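Local coordinates for protein importin-95 (Chaetomium thermophilum, PDB 4XRI) that carries protein cargo into the nucleus as a flexible transport receptor of the importin-beta family, and probably binds a small GTPase, at residues N13-N18 with E31-H36; Q614-C619 with E627-A632; Q363-A366 with T372-P375; S547-L552 with Q591-R596. The protein carries 2 engineered substitutions. All blocks are in the same frame, centred on the assembly; numbering follows the deposited sequence.

Contact 1 (N13-N18 with E31-H36)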
loop_
_atom_site.group_PDB
_atom_site.type_symbol
_atom_site.label_atom_id
_atom_site.label_comp_id
_atom_site.label_asym_id
_atom_site.label_seq_id
_atom_site.Cartn_x
_atom_site.Cartn_y
_atom_site.Cartn_z
ATOM N N ASN A 13 -21.599 8.279 35.755
ATOM C CA ASN A 13 -21.528 6.824 35.663
ATOM C C ASN A 13 -22.498 6.284 34.621
ATOM O O ASN A 13 -22.152 5.403 33.832
ATOM C CB ASN A 13 -21.815 6.183 37.022
ATOM C CG ASN A 13 -20.838 6.621 38.093
ATOM O OD1 ASN A 13 -20.119 7.605 37.928
ATOM N ND2 ASN A 13 -20.809 5.892 39.203
ATOM N N ILE A 14 -23.709 6.826 34.615
ATOM C CA ILE A 14 -24.730 6.411 33.663
ATOM C C ILE A 14 -24.415 6.921 32.257
ATOM O O ILE A 14 -24.626 6.207 31.276
ATOM C CB ILE A 14 -26.122 6.899 34.104
ATOM C CG1 ILE A 14 -26.541 6.181 35.387
ATOM C CG2 ILE A 14 -27.157 6.670 33.016
ATOM C CD1 ILE A 14 -27.919 6.561 35.879
ATOM N N ILE A 15 -23.893 8.141 32.157
ATOM C CA ILE A 15 -23.503 8.678 30.855
ATOM C C ILE A 15 -22.371 7.847 30.253
ATOM O O ILE A 15 -22.335 7.613 29.044
ATOM C CB ILE A 15 -23.053 10.155 30.938
ATOM C CG1 ILE A 15 -24.082 11.003 31.685
ATOM C CG2 ILE A 15 -22.826 10.727 29.540
ATOM C CD1 ILE A 15 -25.481 10.902 31.131
ATOM N N LEU A 16 -21.444 7.408 31.099
ATOM C CA LEU A 16 -20.324 6.588 30.649
ATOM C C LEU A 16 -20.774 5.179 30.290
ATOM O O LEU A 16 -20.298 4.599 29.316
ATOM C CB LEU A 16 -19.238 6.524 31.720
ATOM C CG LEU A 16 -18.421 7.793 31.961
ATOM C CD1 LEU A 16 -17.469 7.588 33.126
ATOM C CD2 LEU A 16 -17.666 8.208 30.709
ATOM N N GLU A 17 -21.682 4.628 31.088
ATOM C CA GLU A 17 -22.226 3.304 30.816
ATOM C C GLU A 17 -22.972 3.320 29.488
ATOM O O GLU A 17 -22.836 2.408 28.675
ATOM C CB GLU A 17 -23.151 2.850 31.948
ATOM C CG GLU A 17 -23.584 1.397 31.843
ATOM C CD GLU A 17 -22.422 0.431 31.983
ATOM O OE1 GLU A 17 -21.856 0.337 33.092
ATOM O OE2 GLU A 17 -22.072 -0.231 30.982
ATOM N N ASN A 18 -23.755 4.373 29.275
ATOM C CA ASN A 18 -24.443 4.574 28.006
ATOM C C ASN A 18 -23.457 4.841 26.877
ATOM O O ASN A 18 -23.724 4.528 25.718
ATOM C CB ASN A 18 -25.438 5.730 28.110
ATOM C CG ASN A 18 -26.610 5.410 29.014
ATOM O OD1 ASN A 18 -27.020 4.256 29.135
ATOM N ND2 ASN A 18 -27.161 6.437 29.652
ATOM N N GLU A 31 -22.370 10.224 23.778
ATOM C CA GLU A 31 -21.266 10.933 23.140
ATOM C C GLU A 31 -21.608 12.407 22.957
ATOM O O GLU A 31 -20.756 13.278 23.134
ATOM C CB GLU A 31 -20.925 10.298 21.791
ATOM C CG GLU A 31 -20.457 8.856 21.880
ATOM C CD GLU A 31 -20.282 8.217 20.516
ATOM O OE1 GLU A 31 -20.478 8.919 19.502
ATOM O OE2 GLU A 31 -19.951 7.014 20.459
ATOM N N GLN A 32 -22.862 12.678 22.609
ATOM C CA GLN A 32 -23.340 14.047 22.469
ATOM C C GLN A 32 -23.312 14.772 23.807
ATOM O O GLN A 32 -22.913 15.934 23.885
ATOM C CB GLN A 32 -24.757 14.070 21.892
ATOM C CG GLN A 32 -24.824 13.749 20.413
ATOM C CD GLN A 32 -23.971 14.684 19.585
ATOM O OE1 GLN A 32 -24.256 15.877 19.483
ATOM N NE2 GLN A 32 -22.911 14.148 18.991
ATOM N N GLN A 33 -23.737 14.077 24.858
ATOM C CA GLN A 33 -23.748 14.640 26.202
ATOM C C GLN A 33 -22.339 14.996 26.663
ATOM O O GLN A 33 -22.124 16.035 27.286
ATOM C CB GLN A 33 -24.387 13.661 27.188
ATOM C CG GLN A 33 -25.846 13.359 26.900
ATOM C CD GLN A 33 -26.408 12.277 27.801
ATOM O OE1 GLN A 33 -26.248 11.085 27.535
ATOM N NE2 GLN A 33 -27.073 12.689 28.874
ATOM N N LEU A 34 -21.383 14.127 26.348
ATOM C CA LEU A 34 -19.992 14.351 26.719
ATOM C C LEU A 34 -19.402 15.530 25.957
ATOM O O LEU A 34 -18.756 16.400 26.543
ATOM C CB LEU A 34 -19.161 13.095 26.462
ATOM C CG LEU A 34 -19.523 11.867 27.296
ATOM C CD1 LEU A 34 -18.708 10.665 26.845
ATOM C CD2 LEU A 34 -19.312 12.139 28.781
ATOM N N THR A 35 -19.627 15.548 24.647
ATOM C CA THR A 35 -19.137 16.626 23.797
ATOM C C THR A 35 -19.722 17.962 24.238
ATOM O O THR A 35 -19.014 18.967 24.308
ATOM C CB THR A 35 -19.484 16.386 22.318
ATOM O OG1 THR A 35 -18.978 15.111 21.905
ATOM C CG2 THR A 35 -18.876 17.473 21.446
ATOM N N HIS A 36 -21.018 17.960 24.533
ATOM C CA HIS A 36 -21.695 19.147 25.038
ATOM C C HIS A 36 -21.094 19.591 26.364
ATOM O O HIS A 36 -20.894 20.785 26.598
ATOM C CB HIS A 36 -23.194 18.887 25.202
ATOM C CG HIS A 36 -23.891 19.899 26.055
ATOM N ND1 HIS A 36 -24.446 19.587 27.280
ATOM C CD2 HIS A 36 -24.118 21.221 25.867
ATOM C CE1 HIS A 36 -24.988 20.670 27.804
ATOM N NE2 HIS A 36 -24.803 21.677 26.968
#

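Contact 2 (Q614-C619 with E627-A632)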
loop_
_atom_site.group_PDB
_atom_site.type_symbol
_atom_site.label_atom_id
_atom_site.label_comp_id
_atom_site.label_asym_id
_atom_site.label_seq_id
_atom_site.Cartn_x
_atom_site.Cartn_y
_atom_site.Cartn_z
ATOM N N GLN A 614 -26.234 4.614 -21.072
ATOM C CA GLN A 614 -27.450 4.268 -20.342
ATOM C C GLN A 614 -27.129 3.827 -18.918
ATOM O O GLN A 614 -27.887 4.102 -17.988
ATOM C CB GLN A 614 -28.222 3.167 -21.072
ATOM C CG GLN A 614 -29.094 3.675 -22.206
ATOM C CD GLN A 614 -29.788 2.559 -22.959
ATOM O OE1 GLN A 614 -29.263 1.453 -23.080
ATOM N NE2 GLN A 614 -30.982 2.842 -23.465
ATOM N N ILE A 615 -26.003 3.142 -18.757
ATOM C CA ILE A 615 -25.560 2.706 -17.439
ATOM C C ILE A 615 -25.121 3.908 -16.606
ATOM O O ILE A 615 -25.415 3.984 -15.413
ATOM C CB ILE A 615 -24.414 1.682 -17.545
ATOM C CG1 ILE A 615 -24.946 0.355 -18.089
ATOM C CG2 ILE A 615 -23.762 1.453 -16.193
ATOM C CD1 ILE A 615 -23.876 -0.682 -18.324
ATOM N N LEU A 616 -24.440 4.854 -17.249
ATOM C CA LEU A 616 -24.005 6.081 -16.584
ATOM C C LEU A 616 -25.178 6.880 -16.023
ATOM O O LEU A 616 -25.102 7.415 -14.917
ATOM C CB LEU A 616 -23.204 6.965 -17.547
ATOM C CG LEU A 616 -21.734 6.620 -17.790
ATOM C CD1 LEU A 616 -21.075 7.701 -18.638
ATOM C CD2 LEU A 616 -20.995 6.444 -16.471
ATOM N N SER A 617 -26.261 6.957 -16.790
ATOM C CA SER A 617 -27.416 7.767 -16.412
ATOM C C SER A 617 -28.129 7.227 -15.174
ATOM O O SER A 617 -28.933 7.927 -14.562
ATOM C CB SER A 617 -28.408 7.855 -17.575
ATOM O OG SER A 617 -28.958 6.584 -17.873
ATOM N N THR A 618 -27.833 5.983 -14.812
ATOM C CA THR A 618 -28.474 5.357 -13.663
ATOM C C THR A 618 -27.512 5.124 -12.508
ATOM O O THR A 618 -27.882 4.534 -11.495
ATOM C CB THR A 618 -29.107 4.017 -14.044
ATOM O OG1 THR A 618 -28.103 3.143 -14.573
ATOM C CG2 THR A 618 -30.162 4.239 -15.083
ATOM N N CYS A 619 -26.276 5.583 -12.663
ATOM C CA CYS A 619 -25.299 5.471 -11.591
ATOM C C CYS A 619 -25.529 6.563 -10.564
ATOM O O CYS A 619 -26.324 7.473 -10.787
ATOM C CB CYS A 619 -23.875 5.546 -12.140
ATOM S SG CYS A 619 -23.408 4.100 -13.077
ATOM N N GLU A 627 -16.506 4.491 -13.173
ATOM C CA GLU A 627 -15.084 4.425 -13.481
ATOM C C GLU A 627 -14.793 3.316 -14.487
ATOM O O GLU A 627 -13.968 3.483 -15.384
ATOM C CB GLU A 627 -14.275 4.213 -12.200
ATOM C CG GLU A 627 -12.775 4.283 -12.388
ATOM C CD GLU A 627 -12.045 4.525 -11.081
ATOM O OE1 GLU A 627 -10.809 4.348 -11.042
ATOM O OE2 GLU A 627 -12.711 4.899 -10.093
ATOM N N GLY A 628 -15.481 2.188 -14.334
ATOM C CA GLY A 628 -15.342 1.076 -15.254
ATOM C C GLY A 628 -15.890 1.419 -16.625
ATOM O O GLY A 628 -15.314 1.049 -17.647
ATOM N N VAL A 629 -17.012 2.132 -16.644
ATOM C CA VAL A 629 -17.612 2.597 -17.889
ATOM C C VAL A 629 -16.670 3.547 -18.625
ATOM O O VAL A 629 -16.468 3.422 -19.836
ATOM C CB VAL A 629 -18.959 3.309 -17.634
ATOM C CG1 VAL A 629 -19.444 4.003 -18.897
ATOM C CG2 VAL A 629 -19.998 2.316 -17.124
ATOM N N PHE A 630 -16.096 4.489 -17.884
ATOM C CA PHE A 630 -15.167 5.459 -18.455
ATOM C C PHE A 630 -13.930 4.783 -19.042
ATOM O O PHE A 630 -13.429 5.181 -20.096
ATOM C CB PHE A 630 -14.755 6.484 -17.396
ATOM C CG PHE A 630 -15.635 7.703 -17.361
ATOM C CD1 PHE A 630 -17.007 7.580 -17.211
ATOM C CD2 PHE A 630 -15.091 8.970 -17.479
ATOM C CE1 PHE A 630 -17.820 8.697 -17.181
ATOM C CE2 PHE A 630 -15.898 10.091 -17.450
ATOM C CZ PHE A 630 -17.263 9.956 -17.301
ATOM N N ALA A 631 -13.453 3.750 -18.356
ATOM C CA ALA A 631 -12.290 2.996 -18.808
ATOM C C ALA A 631 -12.583 2.293 -20.127
ATOM O O ALA A 631 -11.731 2.239 -21.019
ATOM C CB ALA A 631 -11.868 1.987 -17.753
ATOM N N ALA A 632 -13.799 1.769 -20.244
ATOM C CA ALA A 632 -14.243 1.100 -21.461
ATOM C C ALA A 632 -14.417 2.099 -22.604
ATOM O O ALA A 632 -14.070 1.812 -23.749
ATOM C CB ALA A 632 -15.537 0.350 -21.211
#

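Contact 3 (Q363-A366 with T372-P375)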
loop_
_atom_site.group_PDB
_atom_site.type_symbol
_atom_site.label_atom_id
_atom_site.label_comp_id
_atom_site.label_asym_id
_atom_site.label_seq_id
_atom_site.Cartn_x
_atom_site.Cartn_y
_atom_site.Cartn_z
ATOM N N GLN A 363 7.804 -18.185 2.738
ATOM C CA GLN A 363 7.885 -17.390 1.515
ATOM C C GLN A 363 9.044 -16.404 1.575
ATOM O O GLN A 363 9.888 -16.365 0.680
ATOM C CB GLN A 363 6.578 -16.632 1.270
ATOM C CG GLN A 363 5.544 -17.408 0.485
ATOM C CD GLN A 363 4.462 -16.507 -0.080
ATOM O OE1 GLN A 363 4.401 -15.320 0.242
ATOM N NE2 GLN A 363 3.608 -17.062 -0.932
ATOM N N LEU A 364 9.069 -15.608 2.640
ATOM C CA LEU A 364 10.131 -14.634 2.867
ATOM C C LEU A 364 11.496 -15.301 2.974
ATOM O O LEU A 364 12.503 -14.755 2.518
ATOM C CB LEU A 364 9.849 -13.826 4.136
ATOM C CG LEU A 364 8.633 -12.898 4.122
ATOM C CD1 LEU A 364 8.375 -12.352 5.520
ATOM C CD2 LEU A 364 8.841 -11.760 3.136
ATOM N N TYR A 365 11.524 -16.483 3.583
ATOM C CA TYR A 365 12.765 -17.225 3.752
ATOM C C TYR A 365 13.343 -17.638 2.403
ATOM O O TYR A 365 14.556 -17.586 2.192
ATOM C CB TYR A 365 12.537 -18.461 4.625
ATOM C CG TYR A 365 13.651 -18.721 5.615
ATOM C CD1 TYR A 365 14.882 -19.210 5.193
ATOM C CD2 TYR A 365 13.477 -18.470 6.972
ATOM C CE1 TYR A 365 15.905 -19.440 6.093
ATOM C CE2 TYR A 365 14.492 -18.702 7.878
ATOM C CZ TYR A 365 15.703 -19.187 7.434
ATOM O OH TYR A 365 16.715 -19.414 8.335
ATOM N N ALA A 366 12.462 -18.044 1.493
ATOM C CA ALA A 366 12.868 -18.465 0.156
ATOM C C ALA A 366 13.468 -17.299 -0.623
ATOM O O ALA A 366 14.431 -17.464 -1.372
ATOM C CB ALA A 366 11.687 -19.050 -0.597
ATOM N N THR A 372 19.377 -22.215 -1.103
ATOM C CA THR A 372 19.748 -22.868 0.151
ATOM C C THR A 372 18.542 -23.532 0.821
ATOM O O THR A 372 18.680 -24.530 1.530
ATOM C CB THR A 372 20.393 -21.858 1.130
ATOM O OG1 THR A 372 21.507 -21.221 0.494
ATOM C CG2 THR A 372 20.872 -22.552 2.401
ATOM N N ILE A 373 17.356 -22.985 0.575
ATOM C CA ILE A 373 16.136 -23.467 1.218
ATOM C C ILE A 373 15.589 -24.744 0.575
ATOM O O ILE A 373 14.753 -25.434 1.157
ATOM C CB ILE A 373 15.031 -22.390 1.187
ATOM C CG1 ILE A 373 14.006 -22.636 2.295
ATOM C CG2 ILE A 373 14.360 -22.342 -0.184
ATOM C CD1 ILE A 373 12.953 -21.557 2.391
ATOM N N ILE A 374 16.070 -25.063 -0.620
ATOM C CA ILE A 374 15.476 -26.135 -1.417
ATOM C C ILE A 374 15.639 -27.557 -0.837
ATOM O O ILE A 374 14.659 -28.302 -0.780
ATOM C CB ILE A 374 16.034 -26.107 -2.852
ATOM C CG1 ILE A 374 15.485 -24.891 -3.597
ATOM C CG2 ILE A 374 15.687 -27.385 -3.593
ATOM C CD1 ILE A 374 16.162 -24.629 -4.920
ATOM N N PRO A 375 16.859 -27.942 -0.400
ATOM C CA PRO A 375 16.962 -29.317 0.115
ATOM C C PRO A 375 16.078 -29.646 1.337
ATOM O O PRO A 375 15.494 -30.729 1.350
ATOM C CB PRO A 375 18.448 -29.441 0.479
ATOM C CG PRO A 375 19.132 -28.469 -0.402
ATOM C CD PRO A 375 18.188 -27.309 -0.516
#

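Contact 4 (S547-L552 with Q591-R596)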
loop_
_atom_site.group_PDB
_atom_site.type_symbol
_atom_site.label_atom_id
_atom_site.label_comp_id
_atom_site.label_asym_id
_atom_site.label_seq_id
_atom_site.Cartn_x
_atom_site.Cartn_y
_atom_site.Cartn_z
ATOM N N SER A 547 -11.640 -13.370 -34.087
ATOM C CA SER A 547 -13.049 -13.558 -34.410
ATOM C C SER A 547 -13.824 -14.052 -33.192
ATOM O O SER A 547 -14.986 -13.692 -32.993
ATOM C CB SER A 547 -13.198 -14.536 -35.576
ATOM O OG SER A 547 -12.349 -15.659 -35.409
ATOM N N ALA A 548 -13.165 -14.868 -32.376
ATOM C CA ALA A 548 -13.751 -15.358 -31.134
ATOM C C ALA A 548 -13.944 -14.211 -30.143
ATOM O O ALA A 548 -14.982 -14.112 -29.490
ATOM C CB ALA A 548 -12.879 -16.454 -30.524
ATOM N N VAL A 549 -12.937 -13.346 -30.041
ATOM C CA VAL A 549 -13.008 -12.146 -29.209
ATOM C C VAL A 549 -14.168 -11.251 -29.636
ATOM O O VAL A 549 -14.889 -10.698 -28.801
ATOM C CB VAL A 549 -11.694 -11.335 -29.277
ATOM C CG1 VAL A 549 -11.837 -10.004 -28.549
ATOM C CG2 VAL A 549 -10.546 -12.139 -28.704
ATOM N N ALA A 550 -14.331 -11.117 -30.951
ATOM C CA ALA A 550 -15.439 -10.367 -31.534
ATOM C C ALA A 550 -16.782 -10.936 -31.082
ATOM O O ALA A 550 -17.648 -10.204 -30.600
ATOM C CB ALA A 550 -15.343 -10.376 -33.054
ATOM N N SER A 551 -16.940 -12.250 -31.234
ATOM C CA SER A 551 -18.142 -12.951 -30.787
ATOM C C SER A 551 -18.370 -12.787 -29.285
ATOM O O SER A 551 -19.500 -12.600 -28.836
ATOM C CB SER A 551 -18.058 -14.439 -31.137
ATOM O OG SER A 551 -18.161 -14.647 -32.535
ATOM N N LEU A 552 -17.288 -12.862 -28.517
ATOM C CA LEU A 552 -17.357 -12.682 -27.071
ATOM C C LEU A 552 -17.852 -11.288 -26.699
ATOM O O LEU A 552 -18.668 -11.130 -25.789
ATOM C CB LEU A 552 -15.990 -12.928 -26.431
ATOM C CG LEU A 552 -15.928 -12.581 -24.941
ATOM C CD1 LEU A 552 -16.884 -13.462 -24.160
ATOM C CD2 LEU A 552 -14.518 -12.700 -24.394
ATOM N N GLN A 591 -13.880 -3.880 -22.049
ATOM C CA GLN A 591 -12.677 -3.077 -22.247
ATOM C C GLN A 591 -11.548 -3.900 -22.864
ATOM O O GLN A 591 -10.835 -3.427 -23.750
ATOM C CB GLN A 591 -12.223 -2.472 -20.916
ATOM C CG GLN A 591 -10.989 -1.588 -21.005
ATOM C CD GLN A 591 -10.493 -1.148 -19.642
ATOM O OE1 GLN A 591 -11.228 -1.197 -18.657
ATOM N NE2 GLN A 591 -9.235 -0.727 -19.575
ATOM N N ALA A 592 -11.409 -5.139 -22.400
ATOM C CA ALA A 592 -10.373 -6.042 -22.891
ATOM C C ALA A 592 -10.576 -6.369 -24.368
ATOM O O ALA A 592 -9.626 -6.344 -25.153
ATOM C CB ALA A 592 -10.348 -7.319 -22.067
ATOM N N THR A 593 -11.819 -6.662 -24.742
ATOM C CA THR A 593 -12.138 -6.995 -26.126
ATOM C C THR A 593 -11.961 -5.786 -27.037
ATOM O O THR A 593 -11.530 -5.923 -28.182
ATOM C CB THR A 593 -13.578 -7.524 -26.271
ATOM O OG1 THR A 593 -14.504 -6.522 -25.834
ATOM C CG2 THR A 593 -13.773 -8.791 -25.447
ATOM N N VAL A 594 -12.296 -4.605 -26.528
ATOM C CA VAL A 594 -12.146 -3.378 -27.303
ATOM C C VAL A 594 -10.679 -3.117 -27.624
ATOM O O VAL A 594 -10.315 -2.907 -28.786
ATOM C CB VAL A 594 -12.728 -2.155 -26.565
ATOM C CG1 VAL A 594 -12.370 -0.874 -27.305
ATOM C CG2 VAL A 594 -14.245 -2.281 -26.421
ATOM N N GLN A 595 -9.842 -3.137 -26.589
ATOM C CA GLN A 595 -8.401 -2.938 -26.753
ATOM C C GLN A 595 -7.782 -3.994 -27.662
ATOM O O GLN A 595 -6.945 -3.681 -28.512
ATOM C CB GLN A 595 -7.687 -2.952 -25.398
ATOM C CG GLN A 595 -7.974 -1.748 -24.522
ATOM C CD GLN A 595 -7.079 -1.691 -23.296
ATOM O OE1 GLN A 595 -7.551 -1.467 -22.179
ATOM N NE2 GLN A 595 -5.780 -1.888 -23.499
ATOM N N ARG A 596 -8.203 -5.241 -27.481
ATOM C CA ARG A 596 -7.644 -6.350 -28.240
ATOM C C ARG A 596 -8.041 -6.285 -29.715
ATOM O O ARG A 596 -7.249 -6.619 -30.595
ATOM C CB ARG A 596 -8.085 -7.687 -27.647
ATOM C CG ARG A 596 -7.356 -8.876 -28.243
ATOM C CD ARG A 596 -5.852 -8.726 -28.083
ATOM N NE ARG A 596 -5.117 -9.724 -28.857
ATOM C CZ ARG A 596 -4.684 -9.540 -30.101
ATOM N NH1 ARG A 596 -4.908 -8.390 -30.721
ATOM N NH2 ARG A 596 -4.024 -10.510 -30.726
#

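Contact 1 (N13-N18 with E31-H36)
I15 and Q33 bring the two helical segments closest, their CA atoms 7.6 Å apart, a spacing that side chains alone bridge. Both 13-18 and 31-36 keep regular helical bonding, E17 N to N13 O on one side and H36 N to Q32 O on the other, and no hydrogen bond passes between them.

I15 does nearly all the touching from its segment. Its CG2 lies anti to the backbone N and its CG1 anti to the carbonyl carbon (chi1 -51°), which spreads the branches: CG1 carries CD1 to the Q33 amide, while CG2 meets L34 and also lies near the Q33 side chain. I15 CG2 is 3.9 Å from L34 CD2, and these two side chains run past each other in opposite senses. I15 CD1 lies 3.3 Å from Q33 NE2 and 3.7 Å from Q33 OE1; this is packing of a methyl on an amide whose side chain is extended beyond CG. An alanine in place of I15 would probably leave the L34 CD2 methyl and the Q33 amide without their shared partner and open a gap between the helices.

Within 31-36, T35 OG1 donates to E31 O at 2.8 Å, and T35 N reaches the same oxygen from the opposite face of its carbonyl plane. On another side of helix 11-19, L16 packs on I62 and A66 of helix 60-72.

The contact lies at the surface and pairs the first two modelled helices, 11-19 and 24-40, in the helix-against-helix packing from which the importin-beta solenoid is built.

Contact 2 (Q614-C619 with E627-A632)
V629 stands as a forked knob between I615 and L616, one methyl for each. Its CG1, anti to the backbone N (chi1 170°), presses on L616, 3.6 Å from CG, while CG2 is turned to the CG2 methyl of I615 at 4.0 Å. L616 is forked too, and its CG and both methyls lie about V629 CG1: CD2 comes within 3.9 Å of V629 CB, and CD1 carries on to the ring of F630.

That ring takes the leucine at one corner, CE1. CD1 of L616 lies 3.7 Å from CE1 on an oblique approach, whereas CD2 sits at the edge of the ring, in its plane, 4.0 Å from CE1. A valine methyl and the phenylalanine rim wall the hollow that holds L616. An alanine here would probably leave V629 CG1 and F630 CE1 without the leucine methyls and open a gap between them.

Helices 605-616 and 625-640 are consecutive helices of a HEAT-repeat superhelix, and this buried patch is part of the apolar layer between them. Neighbouring helices extend that layer: I615 also rests on L560 and L564, V629 on C587, and F630 on M670 and L674.

Past L616 the chain makes a type I turn to C619, closed by C619 N to L616 O. S617 OG gives its proton to Q614 O at 2.7 Å, from above the carbonyl plane.

Contact 3 (Q363-A366 with T372-P375)
I373 reaches Y365 and A366 with its longer branch fully stretched: CG1 lies anti to the backbone N (chi1 -157°) and CD1 continues straight on (chi2 176°). CG2 is left in the crowded position between the backbone N and the carbonyl carbon. What this conformation buys is length, for CD1 becomes a probe that reaches the backbone of helix 354-369.

The methyl settles beside the Y365-A366 link. I373 CD1 lies 3.7 Å from A366 N and 3.8 Å from Y365 CB, with A366 CB a little further away at 4.1 Å. The small A366 side chain is consistent with so close an approach to the main chain; I373 CG2 lies 4.2 Å from A366 CA. The two backbones are correspondingly near, with the CA atoms of A366 and I373 6.1 Å apart.

Y365 offers I373 the root of its side chain, CB, and the near corner of its ring, where CD1 of Y365 is 4.1 Å from CD1 of I373 on an oblique approach. The Y365 side chain also packs on A328, T329 and V332 of helix 324-340. I403 packs on both A366 and I373.

Between these two segments, at the bend from helix 354-369 to helix 374-384 of the HEAT-repeat solenoid, the contact is buried apolar packing, without directional bonds; the hydrogen bond of the tyrosine hydroxyl to A325 O ties the same cluster to a preceding helix.

Contact 4 (S547-L552 with Q591-R596)
V549 and T593 meet with their branches sliding past each other in opposite directions, where the two segments come closest, 6.1 Å between CA atoms. The valine has CG1 anti to its backbone N (chi1 173°), which sends that methyl across to the threonine, 3.8 Å from CB and 3.9 Å from CG2.

T593 is turned so that its two branches do different work. The hydroxyl sits between the backbone N and the carbonyl carbon (chi1 60°), where OG1 is hydrogen-bonded to L590 O in its own helix. CG2 is thereby placed anti to the carbonyl carbon and faces helix 546-567, lying against V549 CG1 and 4.0 Å from V549 O. L552 crosses T593 at about a right angle, its CD2 4.1 Å from T593 CG2. L552 also packs on V510 and L514 of helix 503-516 and on L534 and V538 of helix 524-539.

Elsewhere on segment 591-596, Q591 NE2 donates to Q595 OE1 at 3.2 Å, nearly in the plane of the Q591 amide. R596 turns its guanidinium toward the chain before helix 546-567, where NH2 is hydrogen-bonded to A541 O and N543 OD1.

In this packing of two successive helices of the solenoid, the threonine spends its hydroxyl on its own backbone, which satisfies a buried polar group, so that what T593 offers V549 and L552 is a methyl.

How the contacts relate
From the N terminus, contact 1 closes the short link between helices 11-19 and 24-40, and contact 3 closes a tighter one between helices 354-369 and 374-384. Contact 4 follows, joining the long helices 546-567 and 573-597 across 38 intervening residues, and contact 2 then closes the turn from helix 605-616 to 625-640. All four come in series; none encloses or crosses another. Contacts 2 and 4 touch, A631 CB lying 3.4 Å from Q591 OE1, and together tie four successive helices. Contacts 1 and 3 stand apart, their centres 55 Å from each other, so they lie in well-separated parts of the solenoid.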